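PDB 1H12: endo-1,4-beta-xylanase from Pseudoalteromonas haloplanktis, which hydrolyses internal beta-1,4-linkages of xylan as a cold-adapted family 8 glycoside hydrolase, and probably acts on related beta-1,4-glucans as well. Local coordinates for residues I188-F191 / I195-L198; S202-A207 / T234-H239. All blocks are in the same frame, centred on the assembly; numbering follows the deposited sequence.

Interaction 1 (I188-F191 / I195-L198); sequences IIRF and IDNL
The loop that leaves the short strand 188-189 and leads toward helix 206-215 doubles back on itself, and Arg-190 and Phe-191 meet Asp-196 and Leu-198 across the turn. Arg-190 reaches over with a chain extended from CG to NE and grips a single carboxylate oxygen end-on: NH1 lies 2.9 Å and NH2 3.0 Å from Asp-196 OD1, the two bonds of a salt bridge. That oxygen sits in the guanidinium plane, but the carboxylate is turned 53° against it, and Arg-190 NH2 comes in from above the carboxylate plane. The Arg-190 guanidinium has further partners in Ser-192 O, bonded by NH1, and Met-184 O, weakly bonded by NE. Replacing Arg-190 by an alanine is likely to cost the Asp-196 carboxylate this countercharge and let it turn more freely, and to leave Ser-192 O without this donor. Next along, Phe-191 N donates to Leu-198 O at 3.3 Å in a nearly straight bond of 170°. Water 1 lies within hydrogen-bonding distance of Leu-198 O and of Ile-188 O, between the strand and the returning chain, though it has more acceptors in reach than protons to give. With CG anti to the backbone N (chi1 -179°), the Phe-191 side chain runs alongside that of Leu-198, and the CD2 atoms of Phe-191 and Leu-198 touch at 3.7 Å, the methyl meeting the ring obliquely. The preceding strand 184-185 pairs with 188-189 as an antiparallel hairpin, its Glu-185 touching Arg-190 and Asp-196, while Ile-189 packs on Pro-143 and Glu-147 of helix 143-160.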
# COMPACT_ATOMS: atom_id res chain seq x y z
N ILE A 188 14.37 -10.01 1.61
CA ILE A 188 13.72 -9.07 0.72
C ILE A 188 12.40 -9.68 0.25
O ILE A 188 12.33 -10.82 -0.23
CB ILE A 188 14.59 -8.74 -0.49
CG1 ILE A 188 15.85 -7.94 0.01
CG2 ILE A 188 13.83 -7.88 -1.48
CD1 ILE A 188 16.83 -7.70 -1.00
N ILE A 189 11.33 -8.88 0.36
CA ILE A 189 10.01 -9.36 -0.05
C ILE A 189 10.00 -9.80 -1.49
O ILE A 189 10.50 -9.12 -2.39
CB ILE A 189 8.95 -8.27 0.27
CG1 ILE A 189 7.53 -8.81 0.19
CG2 ILE A 189 9.14 -7.03 -0.57
CD1 ILE A 189 7.12 -9.72 1.31
N ARG A 190 9.41 -10.96 -1.73
CA ARG A 190 9.28 -11.50 -3.06
C ARG A 190 8.11 -10.85 -3.82
O ARG A 190 7.09 -10.52 -3.28
CB ARG A 190 8.99 -13.00 -2.97
CG ARG A 190 10.20 -13.84 -2.60
CD ARG A 190 9.82 -15.30 -2.44
NE ARG A 190 10.96 -16.20 -2.31
CZ ARG A 190 11.70 -16.64 -3.30
NH1 ARG A 190 11.42 -16.34 -4.55
NH2 ARG A 190 12.77 -17.38 -3.06
N PHE A 191 8.32 -10.77 -5.15
CA PHE A 191 7.19 -10.66 -6.04
C PHE A 191 6.44 -11.96 -6.17
O PHE A 191 5.20 -11.97 -6.23
CB PHE A 191 7.64 -10.15 -7.42
CG PHE A 191 6.49 -9.98 -8.37
CD1 PHE A 191 5.61 -8.95 -8.24
CD2 PHE A 191 6.30 -10.89 -9.41
CE1 PHE A 191 4.58 -8.80 -9.13
CE2 PHE A 191 5.24 -10.77 -10.26
CZ PHE A 191 4.41 -9.71 -10.14
N ILE A 195 9.74 -17.21 -8.49
CA ILE A 195 10.77 -16.50 -9.24
C ILE A 195 11.76 -15.93 -8.25
O ILE A 195 11.36 -15.31 -7.27
CB ILE A 195 10.18 -15.35 -10.09
CG1 ILE A 195 9.01 -15.82 -10.93
CG2 ILE A 195 11.29 -14.73 -10.92
CD1 ILE A 195 8.28 -14.69 -11.64
N ASP A 196 13.06 -16.18 -8.46
CA ASP A 196 14.08 -15.64 -7.58
C ASP A 196 14.70 -14.38 -8.16
O ASP A 196 14.49 -14.02 -9.30
CB ASP A 196 15.13 -16.73 -7.32
CG ASP A 196 14.61 -17.85 -6.53
OD1 ASP A 196 13.54 -17.81 -5.88
OD2 ASP A 196 15.30 -18.90 -6.51
N ASN A 197 15.43 -13.68 -7.32
CA ASN A 197 16.06 -12.40 -7.70
C ASN A 197 15.01 -11.44 -8.23
O ASN A 197 15.26 -10.76 -9.24
CB ASN A 197 17.21 -12.60 -8.63
CG ASN A 197 18.03 -11.35 -8.84
OD1 ASN A 197 18.10 -10.48 -7.95
ND2 ASN A 197 18.72 -11.26 -9.97
N LEU A 198 13.88 -11.32 -7.55
CA LEU A 198 12.82 -10.44 -8.04
C LEU A 198 12.01 -9.83 -6.91
O LEU A 198 11.45 -10.59 -6.06
CB LEU A 198 11.91 -11.19 -9.00
CG LEU A 198 10.85 -10.36 -9.69
CD1 LEU A 198 11.51 -9.34 -10.59
CD2 LEU A 198 9.87 -11.26 -10.46
O HOH W 1 12.71 -11.02 -3.07

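Interaction 2 (S202-A207 / T234-H239); sequences SYHIPA and TLLKNH
His-204 is covered on one ring face by Leu-235 in a CH-pi contact: Leu-235 CD1 stands 3.7 Å from the centroid of the His-204 ring and 11° off its normal, so the methyl sits almost squarely over the middle. The two side chains cross at about a right angle. Leu-235 CG also approaches the ring, coming within 3.7 Å of His-204 CE1. A trans chi1 of 178° swings the Leu-235 branch away from its own backbone nitrogen and out from helix 219-243 to the imidazole.

The remaining contacts are apolar. Leu-236 CD1 packs 3.9 Å from His-204 CB and 4.0 Å from Pro-206 CG, filling the angle between the histidine and the proline ring. Pro-206 opens helix 206-215, with Ile-205 at the N-cap position, so two neighbouring leucines of one helix meet the approach to and first turn of the helix that precedes it in the chain. In the (alpha/alpha)6 barrel of glycoside hydrolase family 8, this buried packing joins the loop and first residue of helix 206-215 to the next helix, 219-243.

No hydrogen bond crosses between 202-207 and 234-239. The polar atoms of the buried imidazole are satisfied by other residues: His-204 ND1 bonds to Ser-232 OG, about one turn back from Leu-235 and Leu-236 on helix 219-243, and His-204 NE2 to Thr-199 OG1, which probably holds the ring's rotation.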
# COMPACT_ATOMS: atom_id res chain seq x y z
N SER A 202 7.21 -1.35 -4.86
CA SER A 202 6.01 -0.91 -4.12
C SER A 202 5.69 -1.75 -2.90
O SER A 202 4.91 -1.32 -2.06
CB SER A 202 4.78 -0.89 -5.04
OG SER A 202 4.24 -2.17 -5.24
N TYR A 203 6.26 -2.94 -2.80
CA TYR A 203 6.04 -3.80 -1.66
C TYR A 203 6.90 -3.45 -0.46
O TYR A 203 6.73 -3.98 0.63
CB TYR A 203 6.28 -5.25 -2.01
CG TYR A 203 5.39 -5.88 -3.06
CD1 TYR A 203 4.37 -5.17 -3.72
CD2 TYR A 203 5.54 -7.22 -3.39
CE1 TYR A 203 3.57 -5.79 -4.65
CE2 TYR A 203 4.75 -7.83 -4.33
CZ TYR A 203 3.74 -7.13 -4.96
OH TYR A 203 2.92 -7.77 -5.87
N HIS A 204 7.89 -2.56 -0.66
CA HIS A 204 8.86 -2.19 0.39
C HIS A 204 8.32 -1.06 1.24
O HIS A 204 8.24 0.09 0.80
CB HIS A 204 10.16 -1.79 -0.28
CG HIS A 204 10.91 -2.96 -0.78
ND1 HIS A 204 11.95 -3.47 -0.06
CD2 HIS A 204 10.72 -3.76 -1.86
CE1 HIS A 204 12.38 -4.55 -0.70
NE2 HIS A 204 11.65 -4.76 -1.81
N ILE A 205 8.00 -1.39 2.51
CA ILE A 205 7.51 -0.40 3.47
C ILE A 205 8.38 -0.54 4.68
O ILE A 205 8.04 -1.27 5.63
CB ILE A 205 6.03 -0.55 3.75
CG1 ILE A 205 5.25 -0.71 2.44
CG2 ILE A 205 5.55 0.62 4.58
CD1 ILE A 205 3.88 -1.09 2.59
N PRO A 206 9.55 0.11 4.72
CA PRO A 206 10.54 -0.25 5.73
C PRO A 206 10.04 -0.09 7.17
O PRO A 206 10.30 -0.94 8.01
CB PRO A 206 11.74 0.63 5.40
CG PRO A 206 11.63 0.82 3.91
CD PRO A 206 10.13 0.96 3.65
N ALA A 207 9.27 0.96 7.44
CA ALA A 207 8.77 1.21 8.77
C ALA A 207 7.89 0.08 9.25
O ALA A 207 7.82 -0.17 10.46
CB ALA A 207 8.03 2.53 8.82
N THR A 234 17.91 -0.20 1.99
CA THR A 234 19.01 -0.33 1.05
C THR A 234 18.49 -0.60 -0.35
O THR A 234 18.97 -0.02 -1.33
CB THR A 234 19.98 -1.38 1.54
OG1 THR A 234 20.54 -0.95 2.76
CG2 THR A 234 21.12 -1.61 0.48
N LEU A 235 17.52 -1.49 -0.48
CA LEU A 235 16.94 -1.79 -1.78
C LEU A 235 16.35 -0.52 -2.41
O LEU A 235 16.58 -0.23 -3.58
CB LEU A 235 15.89 -2.91 -1.64
CG LEU A 235 15.11 -3.36 -2.87
CD1 LEU A 235 14.01 -2.44 -3.29
CD2 LEU A 235 16.00 -3.67 -4.02
N LEU A 236 15.55 0.21 -1.63
CA LEU A 236 14.96 1.42 -2.15
C LEU A 236 16.00 2.46 -2.51
O LEU A 236 15.91 3.10 -3.55
CB LEU A 236 13.91 1.99 -1.19
CG LEU A 236 12.61 1.17 -1.09
CD1 LEU A 236 11.74 1.75 -0.01
CD2 LEU A 236 11.90 1.12 -2.46
N LYS A 237 16.99 2.66 -1.65
CA LYS A 237 18.08 3.59 -1.98
C LYS A 237 18.76 3.20 -3.25
O LYS A 237 19.03 4.04 -4.11
CB LYS A 237 19.12 3.59 -0.83
CG LYS A 237 18.76 4.21 0.39
CD LYS A 237 19.93 4.22 1.45
CE LYS A 237 19.64 3.20 2.53
NZ LYS A 237 18.35 3.54 3.24
N ASN A 238 19.06 1.93 -3.39
CA ASN A 238 19.72 1.44 -4.60
C ASN A 238 18.84 1.63 -5.83
O ASN A 238 19.32 2.01 -6.90
CB ASN A 238 20.12 -0.02 -4.43
CG ASN A 238 21.28 -0.24 -3.49
OD1 ASN A 238 22.03 0.71 -3.17
ND2 ASN A 238 21.47 -1.51 -3.06
N HIS A 239 17.55 1.31 -5.69
CA HIS A 239 16.63 1.50 -6.81
C HIS A 239 16.57 2.95 -7.23
O HIS A 239 16.63 3.25 -8.43
CB HIS A 239 15.24 0.99 -6.38
CG HIS A 239 14.25 0.92 -7.50
ND1 HIS A 239 14.41 0.12 -8.59
CD2 HIS A 239 13.10 1.59 -7.70
CE1 HIS A 239 13.34 0.29 -9.40
NE2 HIS A 239 12.53 1.20 -8.89

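In the fold
Interaction 1 closes before interaction 2 begins, and the same connection between strand 188-189 and helix 206-215 runs through both. Their centres lie 13 Å apart on one side of the chain's centre. Interaction 1 is the more peripheral, its centre about 18 Å from the centre of the chain, partly buried, and combines an ion pair with backbone and water contacts; interaction 2, its centre about 13 Å from the centre of the chain, is wholly buried and relies on methyl groups against a ring and a proline. They meet directly: Ile-189 CG2 packs 3.6 Å from His-204 NE2, and Ile-188 CG2 lies 3.7 Å from His-204 CE1, placing the strand's isoleucines against the histidine that faces helix 219-243.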